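PDB 2BKX: glucosamine-6-phosphate deaminase from Bacillus subtilis, which belongs to an enzyme family with a Rossmann-like alpha/beta fold and, in this model, holds fructose -6-phosphate in its pocket. Local coordinates for residues E5-E10 with I233-A238; I133-H138 with G199-E204; V154-E159 with P176-T181; K191-L196 with S221-H226. All coordinates share one frame; numbering follows the deposited sequence. Where two conformers were deposited one is given.

Contact 1: residues E5-E10 with I233-A238; sequences ECQTYE and IDREAA
Glu-5 swings CG away from its own backbone N (chi1 -153°) and then runs out extended, while Arg-235 folds over at chi2 (-70°); the two side chains therefore meet crosswise, at about a right angle. Glu-5 OE2 forms a salt bridge with Arg-235 NH2 at 2.6 Å. Carboxylate and guanidinium planes stand 66° apart, so the two groups do not pair flat: Glu-5 CG sits over the centre of the guanidinium, 3.7 Å above its plane, and the carboxylate reaches NH2 from that face. Ala-238 CB packs 3.6 Å from Glu-5 OE1, the oxygen that also makes a salt bridge to Arg-241. Arg-235 NE adds a weak hydrogen bond to Cys-6 O at 3.3 Å.

Beneath this pair the backbones lie parallel. Cys-6 N donates to Ile-233 O at 2.8 Å, and the same oxygen takes a CA-H...O contact from Glu-5 CA. Farther along, where the chains diverge, water 1 gives one proton to Gln-7 O and one to Glu-236 OE1, bridging the segments. Asp-234 organises its own turn: OD1 accepts from Ala-237 N at 3.1 Å, an Asx motif, and also binds Gly-199 N, while OD2 binds Ser-198 OG.

Strand 2-6 thus lines up beside strand 229-234, which has strand 193-197 as its other neighbour. Thr-8 caps helix 9-26 through Glu-11 N, Cys-6 packs on Leu-12 and Ile-15 of that helix, and Tyr-9 leans on helix 41-53.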
# COMPACT_ATOMS: atom_id res chain seq x y z
N GLU A 5 14.85 3.47 -11.60
CA GLU A 5 14.54 2.36 -12.48
C GLU A 5 15.32 1.15 -11.98
O GLU A 5 16.50 1.23 -11.61
CB GLU A 5 14.88 2.65 -13.96
CG GLU A 5 13.99 1.83 -14.95
CD GLU A 5 14.12 2.28 -16.42
OE1 GLU A 5 13.89 3.47 -16.73
OE2 GLU A 5 14.41 1.40 -17.26
N CYS A 6 14.63 0.03 -11.93
CA CYS A 6 15.15 -1.26 -11.47
C CYS A 6 15.15 -2.19 -12.67
O CYS A 6 14.23 -2.17 -13.46
CB CYS A 6 14.22 -1.84 -10.38
SG CYS A 6 14.12 -0.73 -8.93
N GLN A 7 16.17 -3.04 -12.77
CA GLN A 7 16.33 -3.92 -13.91
C GLN A 7 15.27 -5.01 -13.95
O GLN A 7 14.83 -5.45 -15.03
CB GLN A 7 17.71 -4.60 -13.84
CG GLN A 7 18.55 -4.46 -15.05
CD GLN A 7 19.97 -5.05 -14.87
OE1 GLN A 7 20.29 -6.08 -15.44
NE2 GLN A 7 20.79 -4.40 -14.03
N THR A 8 14.85 -5.45 -12.76
CA THR A 8 13.94 -6.56 -12.61
C THR A 8 13.05 -6.32 -11.40
O THR A 8 13.38 -5.52 -10.51
CB THR A 8 14.68 -7.89 -12.34
OG1 THR A 8 15.39 -7.76 -11.10
CG2 THR A 8 15.68 -8.21 -13.43
N TYR A 9 11.95 -7.07 -11.35
CA TYR A 9 11.08 -7.13 -10.17
C TYR A 9 11.87 -7.57 -8.92
O TYR A 9 11.63 -7.10 -7.81
CB TYR A 9 9.93 -8.10 -10.43
CG TYR A 9 8.96 -8.22 -9.29
CD1 TYR A 9 8.10 -7.20 -8.99
CD2 TYR A 9 8.93 -9.33 -8.49
CE1 TYR A 9 7.20 -7.30 -7.93
CE2 TYR A 9 8.08 -9.45 -7.43
CZ TYR A 9 7.18 -8.44 -7.16
OH TYR A 9 6.30 -8.55 -6.10
N GLU A 10 12.81 -8.50 -9.09
CA GLU A 10 13.56 -9.01 -7.97
C GLU A 10 14.46 -7.90 -7.39
O GLU A 10 14.60 -7.76 -6.18
CB GLU A 10 14.40 -10.20 -8.42
CG GLU A 10 13.65 -11.46 -8.73
CD GLU A 10 12.91 -11.48 -10.03
OE1 GLU A 10 13.11 -10.59 -10.90
OE2 GLU A 10 12.16 -12.46 -10.21
N ILE A 233 10.62 1.60 -10.12
CA ILE A 233 9.88 1.22 -11.33
C ILE A 233 10.72 0.20 -12.07
O ILE A 233 11.86 0.49 -12.40
CB ILE A 233 9.67 2.43 -12.23
CG1 ILE A 233 9.01 3.60 -11.44
CG2 ILE A 233 8.79 2.08 -13.42
CD1 ILE A 233 8.89 4.94 -12.19
N ASP A 234 10.16 -0.98 -12.34
CA ASP A 234 10.90 -1.95 -13.14
C ASP A 234 10.84 -1.64 -14.63
O ASP A 234 10.15 -0.72 -15.05
CB ASP A 234 10.58 -3.38 -12.78
CG ASP A 234 9.23 -3.86 -13.23
OD1 ASP A 234 8.54 -3.19 -14.04
OD2 ASP A 234 8.88 -4.98 -12.79
N ARG A 235 11.62 -2.36 -15.44
CA ARG A 235 11.80 -2.03 -16.87
C ARG A 235 10.48 -2.06 -17.61
O ARG A 235 10.17 -1.19 -18.41
CB ARG A 235 12.82 -2.98 -17.51
CG ARG A 235 14.16 -2.87 -16.89
CD ARG A 235 14.88 -1.58 -17.18
NE ARG A 235 15.91 -1.30 -16.17
CZ ARG A 235 16.82 -0.34 -16.25
NH1 ARG A 235 17.70 -0.19 -15.26
NH2 ARG A 235 16.86 0.48 -17.30
N GLU A 236 9.65 -3.03 -17.33
CA GLU A 236 8.39 -3.17 -18.00
C GLU A 236 7.45 -2.00 -17.67
O GLU A 236 6.72 -1.49 -18.52
CB GLU A 236 7.76 -4.51 -17.64
CG GLU A 236 8.46 -5.72 -18.30
CD GLU A 236 9.87 -5.97 -17.79
OE1 GLU A 236 10.12 -5.78 -16.57
OE2 GLU A 236 10.76 -6.38 -18.60
N ALA A 237 7.47 -1.58 -16.42
CA ALA A 237 6.64 -0.45 -16.01
C ALA A 237 7.14 0.88 -16.56
O ALA A 237 6.35 1.81 -16.66
CB ALA A 237 6.57 -0.42 -14.51
N ALA A 238 8.42 0.95 -16.91
CA ALA A 238 9.06 2.18 -17.40
C ALA A 238 8.98 2.36 -18.91
O ALA A 238 9.46 3.36 -19.42
CB ALA A 238 10.53 2.25 -16.96
O HOH W 1 12.62 -6.97 -16.16

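Contact 2: residues I133-H138 with G199-E204; sequences IGRNGH and GKSKAE. With F6R (fructose -6-phosphate), chain C.
Lys-202 spans the gap to Ile-133 by a hydrogen bond: NZ donates to Ile-133 O at 2.8 Å, approaching nearly along the C=O axis (167°). The same ammonium donates to O2P of fructose -6-phosphate at 2.7 Å, so two bonds fix its position between a protein carbonyl and the phosphate. Bends at chi2 (-56°) and chi4 (61°) fold the lysine chain to get it there. His-138 serves the ligand from the other end of the 133-138 loop, its NE2 sharing a hydrogen bond of 2.7 Å with the sugar O5, which lies in the plane of the ring at its edge.

Packing is modest. Lys-202 CD runs past Ile-133 CG2 at 4.2 Å, and the extended Arg-135 chain passes Ser-201, with Arg-135 CG 3.8 Å from Ser-201 O.

A water joins the two segments as well: water 3 accepts from Arg-135 NE at 2.6 Å, in the guanidinium plane, and is also hydrogen-bonded to Ser-201 OG.

Contacts within the loop set its shape. Gly-134 to Gly-137 form a type I beta turn, Asn-136 OD1 accepts from His-138 N in an Asx turn, and Gly-134 CA packs 3.4 Å above one face of the His-138 ring, toward its rim. Glu-143 OE1 is hydrogen-bonded to both Asn-136 ND2 and His-138 ND1, a second-shell grip on the histidine.

The loop after strand 128-131 and the 3-10 turn leading into helix 203-211 each supply part of the wall of the ligand pocket, placed beyond strand ends as in other Rossmann-like alpha/beta enzymes.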
# COMPACT_ATOMS: atom_id res chain seq x y z
N ILE A 133 0.33 1.32 -7.21
CA ILE A 133 -0.43 2.24 -8.06
C ILE A 133 -1.42 1.45 -8.88
O ILE A 133 -1.08 0.41 -9.43
CB ILE A 133 0.49 3.11 -8.96
CG1 ILE A 133 -0.24 4.30 -9.53
CG2 ILE A 133 1.18 2.30 -10.04
CD1 ILE A 133 0.65 5.37 -10.15
N GLY A 134 -2.63 1.95 -8.96
CA GLY A 134 -3.60 1.33 -9.83
C GLY A 134 -3.28 1.61 -11.28
O GLY A 134 -2.57 2.58 -11.61
N ARG A 135 -3.93 0.85 -12.15
CA ARG A 135 -3.79 1.09 -13.56
C ARG A 135 -4.25 2.49 -13.91
O ARG A 135 -3.76 3.09 -14.88
CB ARG A 135 -4.59 0.04 -14.38
CG ARG A 135 -4.11 -1.37 -14.23
CD ARG A 135 -5.08 -2.34 -14.91
NE ARG A 135 -4.63 -3.72 -14.70
CZ ARG A 135 -5.23 -4.82 -15.12
NH1 ARG A 135 -4.70 -6.00 -14.83
NH2 ARG A 135 -6.35 -4.77 -15.84
N ASN A 136 -5.20 3.02 -13.13
CA ASN A 136 -5.76 4.34 -13.28
C ASN A 136 -5.14 5.41 -12.37
O ASN A 136 -5.69 6.50 -12.21
CB ASN A 136 -7.28 4.32 -13.02
CG ASN A 136 -7.63 3.90 -11.61
OD1 ASN A 136 -6.74 3.65 -10.79
ND2 ASN A 136 -8.92 3.84 -11.31
N GLY A 137 -4.02 5.09 -11.74
CA GLY A 137 -3.37 6.03 -10.85
C GLY A 137 -3.86 6.06 -9.42
O GLY A 137 -3.36 6.85 -8.63
N HIS A 138 -4.77 5.16 -9.04
CA HIS A 138 -5.19 5.16 -7.65
C HIS A 138 -4.04 4.85 -6.73
O HIS A 138 -3.11 4.14 -7.08
CB HIS A 138 -6.43 4.29 -7.37
CG HIS A 138 -6.26 2.81 -7.41
ND1 HIS A 138 -7.20 2.01 -8.02
CD2 HIS A 138 -5.34 1.97 -6.89
CE1 HIS A 138 -6.86 0.74 -7.88
NE2 HIS A 138 -5.74 0.69 -7.18
N GLY A 199 5.66 -3.96 -13.97
CA GLY A 199 4.94 -4.63 -15.03
C GLY A 199 4.30 -3.71 -16.04
O GLY A 199 3.98 -2.56 -15.76
N LYS A 200 4.06 -4.28 -17.23
CA LYS A 200 3.48 -3.54 -18.37
C LYS A 200 2.11 -2.93 -18.09
O LYS A 200 1.76 -1.87 -18.66
CB LYS A 200 3.40 -4.51 -19.56
CG LYS A 200 2.93 -3.95 -20.85
CD LYS A 200 3.18 -4.97 -21.97
CE LYS A 200 2.11 -4.88 -23.07
NZ LYS A 200 1.85 -6.24 -23.66
N SER A 201 1.32 -3.54 -17.21
CA SER A 201 0.01 -3.01 -16.91
C SER A 201 0.02 -1.63 -16.29
O SER A 201 -1.01 -0.97 -16.31
CB SER A 201 -0.78 -3.96 -16.02
OG SER A 201 -0.41 -3.88 -14.66
N LYS A 202 1.17 -1.22 -15.74
CA LYS A 202 1.32 0.07 -15.09
C LYS A 202 2.05 1.11 -15.93
O LYS A 202 2.29 2.24 -15.46
CB LYS A 202 2.07 -0.10 -13.76
CG LYS A 202 1.46 -1.15 -12.83
CD LYS A 202 -0.02 -0.90 -12.52
CE LYS A 202 -0.59 -1.95 -11.57
NZ LYS A 202 0.11 -1.98 -10.21
N ALA A 203 2.46 0.75 -17.15
CA ALA A 203 3.29 1.65 -17.94
C ALA A 203 2.58 2.97 -18.26
O ALA A 203 3.21 4.03 -18.28
CB ALA A 203 3.80 0.95 -19.19
N GLU A 204 1.28 2.93 -18.53
CA GLU A 204 0.54 4.18 -18.77
C GLU A 204 0.46 5.05 -17.52
O GLU A 204 0.61 6.27 -17.59
CB GLU A 204 -0.86 3.89 -19.35
CG GLU A 204 -0.79 3.32 -20.76
CD GLU A 204 -2.09 2.76 -21.29
OE1 GLU A 204 -3.18 3.25 -20.92
OE2 GLU A 204 -1.99 1.81 -22.09
C1 F6R C . -2.62 -1.85 -1.93
C2 F6R C . -3.50 -0.80 -2.57
C3 F6R C . -3.77 -0.65 -4.07
C4 F6R C . -2.77 -1.42 -4.96
C5 F6R C . -3.01 -1.24 -6.45
C6 F6R C . -2.03 -2.06 -7.28
O1 F6R C . -2.88 -2.00 -0.52
O2 F6R C . -4.00 0.01 -1.82
O3 F6R C . -3.63 0.71 -4.42
O4 F6R C . -1.46 -0.96 -4.64
O5 F6R C . -4.35 -1.57 -6.81
O6 F6R C . -2.28 -3.45 -7.05
P F6R C . -1.25 -4.53 -7.60
O1P F6R C . 0.01 -4.38 -6.78
O2P F6R C . -1.00 -4.17 -9.04
O3P F6R C . -1.88 -5.87 -7.41
O HOH W 2 -1.33 1.98 -16.25
O HOH W 3 -2.70 -4.53 -13.16

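Contact 3: residues V154-E159 with P176-T181; sequences VVTLNE and PKKALT
Val-155 and Ala-179 form the central hydrogen-bonded pair of two antiparallel strands. Val-155 N donates to Ala-179 O at 2.9 Å, almost straight (171°), and Ala-179 N answers to Val-155 O at 3.0 Å, in the carbonyl plane. One step on, Leu-157 N reaches Lys-177 O at 2.9 Å, from a position tilted 27° out of that carbonyl's plane.

On the face of Val-155, Ala-179 CB touches two branched chains, Val-155 CG2 at 4.0 Å and Leu-157 CD2 at 3.9 Å. With chi1 at -61°, Val-155 CG1 stands opposite the carbonyl carbon and meets Thr-181 CG2 at 3.8 Å, leaving CG2 to Ala-179. The other face carries Thr-156 and Lys-178, whose CE lies 3.7 Å from Thr-156 OG1.

Further out, water 4 donates to both Leu-157 O and Lys-177 O, linking the segments beyond the last pair. Phe-141 covers Leu-157 and Ala-179, and its backbone N bonds Thr-181 OG1. Val-154 and Leu-180 pack on Cys-113 of helix 109-122.

Helix 159-165 lies in the connection between the strands, so they are joined by more than a tight hairpin. Strand 178-181 also runs antiparallel to strand 62-69, making this the antiparallel flank of an otherwise parallel sheet.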
# COMPACT_ATOMS: atom_id res chain seq x y z
N VAL A 154 -15.02 5.04 3.20
CA VAL A 154 -15.66 4.01 2.40
C VAL A 154 -15.76 4.47 0.97
O VAL A 154 -16.18 5.58 0.70
CB VAL A 154 -17.06 3.68 2.93
CG1 VAL A 154 -17.72 2.55 2.13
CG2 VAL A 154 -16.96 3.27 4.38
N VAL A 155 -15.32 3.61 0.05
CA VAL A 155 -15.30 3.88 -1.38
C VAL A 155 -15.98 2.81 -2.18
O VAL A 155 -16.00 1.64 -1.80
CB VAL A 155 -13.85 4.05 -1.89
CG1 VAL A 155 -13.21 5.23 -1.17
CG2 VAL A 155 -13.03 2.75 -1.70
N THR A 156 -16.55 3.24 -3.31
CA THR A 156 -17.07 2.31 -4.30
C THR A 156 -15.95 2.13 -5.32
O THR A 156 -15.52 3.08 -5.94
CB THR A 156 -18.36 2.86 -4.94
OG1 THR A 156 -19.33 3.02 -3.91
CG2 THR A 156 -18.91 1.95 -6.03
N LEU A 157 -15.48 0.91 -5.49
CA LEU A 157 -14.39 0.63 -6.38
C LEU A 157 -14.78 0.88 -7.84
O LEU A 157 -15.88 0.55 -8.31
CB LEU A 157 -13.92 -0.81 -6.24
CG LEU A 157 -13.44 -1.18 -4.83
CD1 LEU A 157 -13.08 -2.65 -4.80
CD2 LEU A 157 -12.23 -0.38 -4.42
N ASN A 158 -13.85 1.46 -8.58
CA ASN A 158 -14.09 1.62 -10.01
C ASN A 158 -14.10 0.27 -10.70
O ASN A 158 -13.43 -0.69 -10.28
CB ASN A 158 -13.01 2.49 -10.64
CG ASN A 158 -13.17 3.98 -10.35
OD1 ASN A 158 -14.01 4.43 -9.55
ND2 ASN A 158 -12.34 4.75 -11.03
N GLU A 159 -14.80 0.17 -11.82
CA GLU A 159 -14.79 -1.08 -12.55
C GLU A 159 -13.39 -1.53 -12.98
O GLU A 159 -13.09 -2.72 -12.96
CB GLU A 159 -15.76 -1.03 -13.75
CG GLU A 159 -17.23 -0.72 -13.33
CD GLU A 159 -17.78 -1.49 -12.09
OE1 GLU A 159 -17.52 -2.70 -11.87
OE2 GLU A 159 -18.53 -0.87 -11.30
N PRO A 176 -15.54 -7.78 -4.48
CA PRO A 176 -16.32 -6.77 -3.76
C PRO A 176 -16.52 -5.48 -4.56
O PRO A 176 -15.74 -5.16 -5.46
CB PRO A 176 -15.49 -6.53 -2.51
CG PRO A 176 -14.70 -7.81 -2.35
CD PRO A 176 -14.40 -8.25 -3.71
N LYS A 177 -17.61 -4.79 -4.25
CA LYS A 177 -17.92 -3.51 -4.85
C LYS A 177 -17.39 -2.32 -4.07
O LYS A 177 -17.24 -1.25 -4.62
CB LYS A 177 -19.42 -3.38 -5.06
CG LYS A 177 -19.92 -4.30 -6.19
CD LYS A 177 -21.39 -4.25 -6.41
CE LYS A 177 -21.71 -5.07 -7.62
NZ LYS A 177 -21.26 -4.40 -8.88
N LYS A 178 -17.15 -2.52 -2.77
CA LYS A 178 -16.71 -1.42 -1.92
C LYS A 178 -15.50 -1.79 -1.08
O LYS A 178 -15.20 -2.97 -0.91
CB LYS A 178 -17.85 -0.94 -1.00
CG LYS A 178 -19.12 -0.47 -1.76
CD LYS A 178 -20.19 0.04 -0.82
CE LYS A 178 -21.21 0.87 -1.54
NZ LYS A 178 -22.14 1.53 -0.58
N ALA A 179 -14.87 -0.77 -0.52
CA ALA A 179 -13.71 -0.95 0.31
C ALA A 179 -13.59 0.18 1.31
O ALA A 179 -14.24 1.21 1.18
CB ALA A 179 -12.48 -1.04 -0.55
N LEU A 180 -12.74 -0.02 2.30
CA LEU A 180 -12.31 0.99 3.26
C LEU A 180 -10.85 1.32 2.94
O LEU A 180 -10.05 0.41 2.76
CB LEU A 180 -12.37 0.42 4.68
CG LEU A 180 -13.76 0.21 5.24
CD1 LEU A 180 -14.53 -0.87 4.51
CD2 LEU A 180 -13.64 -0.13 6.71
N THR A 181 -10.52 2.61 2.82
CA THR A 181 -9.15 3.00 2.48
C THR A 181 -8.71 4.24 3.25
O THR A 181 -9.48 5.17 3.46
CB THR A 181 -9.03 3.28 0.96
OG1 THR A 181 -7.66 3.53 0.62
CG2 THR A 181 -9.90 4.38 0.48
O HOH W 4 -17.90 -1.09 -7.31

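Contact 4: residues K191-L196 with S221-H226; sequences KRILLL and SALHLH
Strand 193-197, one of the parallel strands of the sheet, is covered here by the 3-10 turn 221-225 and the residue after it: Ile-193 and Leu-195 meet Leu-223 and His-226. The contact is mostly apolar, and Ile-193 CD1 is its meeting point. That methyl sits over one face of the His-226 imidazole in a CH-pi contact, 3.6 Å from the ring centroid and 20° off the ring normal. It is shifted toward the rim, which puts Ile-193 CD1 3.4 Å from His-226 ND1. The imidazole gets there because His-226 points CG away from its backbone N (chi1 -171°), stretching the ring out toward the strand. At its edge, close to the ring plane, lies the backbone of Lys-191, with His-226 NE2 3.7 Å from Lys-191 O. ND1 makes a weak hydrogen bond to Leu-188 O.

Leu-223 splits its two methyls between two strand residues. CD2 packs on Ile-193 CD1 at 3.7 Å, with Ile-193 CG2 slightly farther away, and CD1 meets Leu-195 CD2 at 3.8 Å. Leu-131, on the neighbouring strand 128-131, touches Ile-193, Leu-195 and Leu-223 and so continues the apolar patch onto the next strand.

The turn keeps its shape through its own bonds: His-226 N donates to Leu-223 O at 3.2 Å, and Leu-225 N to Ala-222 O.

Leu-194, between the two contact residues, faces helix 9-26 instead. Strand 193-197, helix 203-211 and the parallel neighbour strand 229-234 form a beta-alpha-beta crossover, and segment 221-226 is part of its return path.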
# COMPACT_ATOMS: atom_id res chain seq x y z
N LYS A 191 5.89 10.26 7.00
CA LYS A 191 7.19 10.92 6.91
C LYS A 191 7.89 10.60 5.57
O LYS A 191 8.66 11.40 5.08
CB LYS A 191 8.06 10.45 8.08
CG LYS A 191 7.75 11.08 9.42
CD LYS A 191 8.80 10.64 10.49
CE LYS A 191 9.06 11.69 11.59
NZ LYS A 191 9.86 11.07 12.76
N ARG A 192 7.65 9.43 5.02
CA ARG A 192 8.39 8.94 3.87
C ARG A 192 7.49 8.02 3.08
O ARG A 192 6.84 7.16 3.68
CB ARG A 192 9.63 8.14 4.32
CG ARG A 192 10.52 7.74 3.22
CD ARG A 192 11.75 7.02 3.69
NE ARG A 192 12.59 6.72 2.53
CZ ARG A 192 13.76 6.12 2.58
NH1 ARG A 192 14.25 5.72 3.73
NH2 ARG A 192 14.44 5.93 1.46
N ILE A 193 7.48 8.19 1.75
CA ILE A 193 6.66 7.35 0.89
C ILE A 193 7.54 6.51 -0.01
O ILE A 193 8.52 7.02 -0.55
CB ILE A 193 5.64 8.20 0.10
CG1 ILE A 193 4.58 8.77 1.13
CG2 ILE A 193 4.91 7.38 -0.97
CD1 ILE A 193 3.67 9.77 0.65
N LEU A 194 7.19 5.24 -0.16
CA LEU A 194 7.89 4.31 -1.05
C LEU A 194 6.83 3.71 -1.98
O LEU A 194 6.02 2.89 -1.53
CB LEU A 194 8.61 3.23 -0.23
CG LEU A 194 9.29 2.14 -1.05
CD1 LEU A 194 10.28 2.73 -2.02
CD2 LEU A 194 9.94 1.08 -0.12
N LEU A 195 6.83 4.17 -3.23
CA LEU A 195 5.88 3.74 -4.25
C LEU A 195 6.56 2.71 -5.14
O LEU A 195 7.61 2.98 -5.73
CB LEU A 195 5.36 4.94 -5.05
CG LEU A 195 4.51 4.63 -6.27
CD1 LEU A 195 3.24 3.90 -5.92
CD2 LEU A 195 4.19 5.92 -6.99
N LEU A 196 5.94 1.54 -5.25
CA LEU A 196 6.47 0.42 -6.02
C LEU A 196 5.60 0.21 -7.26
O LEU A 196 4.39 0.14 -7.17
CB LEU A 196 6.41 -0.86 -5.18
CG LEU A 196 7.05 -0.79 -3.81
CD1 LEU A 196 6.92 -2.10 -3.05
CD2 LEU A 196 8.50 -0.35 -3.92
N SER A 221 -0.73 11.57 -8.45
CA SER A 221 -0.11 12.87 -8.67
C SER A 221 -0.03 13.70 -7.42
O SER A 221 0.78 14.62 -7.34
CB SER A 221 -0.83 13.64 -9.78
OG SER A 221 -2.06 14.18 -9.38
N ALA A 222 -0.84 13.38 -6.40
CA ALA A 222 -0.71 14.02 -5.10
C ALA A 222 0.70 13.87 -4.53
O ALA A 222 1.17 14.66 -3.72
CB ALA A 222 -1.72 13.44 -4.13
N LEU A 223 1.38 12.80 -4.91
CA LEU A 223 2.72 12.55 -4.39
C LEU A 223 3.74 13.59 -4.83
O LEU A 223 4.80 13.71 -4.22
CB LEU A 223 3.18 11.17 -4.84
CG LEU A 223 2.32 10.01 -4.30
CD1 LEU A 223 2.81 8.69 -4.84
CD2 LEU A 223 2.24 9.98 -2.77
N HIS A 224 3.46 14.36 -5.87
CA HIS A 224 4.33 15.47 -6.24
C HIS A 224 4.33 16.56 -5.16
O HIS A 224 5.23 17.43 -5.17
CB HIS A 224 3.92 16.10 -7.56
CG HIS A 224 4.08 15.19 -8.73
ND1 HIS A 224 5.31 14.78 -9.17
CD2 HIS A 224 3.18 14.63 -9.57
CE1 HIS A 224 5.16 13.98 -10.21
NE2 HIS A 224 3.87 13.88 -10.47
N LEU A 225 3.41 16.50 -4.21
CA LEU A 225 3.33 17.49 -3.16
C LEU A 225 4.03 17.06 -1.88
O LEU A 225 3.99 17.78 -0.89
CB LEU A 225 1.86 17.80 -2.86
CG LEU A 225 1.12 18.33 -4.10
CD1 LEU A 225 -0.36 18.55 -3.77
CD2 LEU A 225 1.74 19.58 -4.64
N HIS A 226 4.64 15.88 -1.87
CA HIS A 226 5.30 15.33 -0.68
C HIS A 226 6.82 15.52 -0.79
O HIS A 226 7.39 15.48 -1.87
CB HIS A 226 4.92 13.85 -0.59
CG HIS A 226 5.33 13.20 0.68
ND1 HIS A 226 4.47 12.92 1.73
CD2 HIS A 226 6.54 12.73 1.05
CE1 HIS A 226 5.17 12.35 2.71
NE2 HIS A 226 6.43 12.24 2.31

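Overall arrangement
Contact 2 is the one that holds the ligand: its Lys-202 and His-138 bind fructose -6-phosphate, which Thr-36, Gly-38, Thr-39, Asp-67, Gly-140 and Arg-167 also bond. Contact 1 touches it directly, Asp-234 OD1 lying 3.0 Å from Gly-199 N, with centres about 13 Å apart. Contact 4 meets it where Leu-195 CD1 approaches Ile-133 N at 4.1 Å, the strand 193-197 leading straight into the 199-204 segment. Contact 3 reaches it through Asn-158 and Asn-136. Contacts 1, 3 and 4 all reach the same sheet, but contacts 1 and 3 are at distant parts of it, their centres about 29 Å apart.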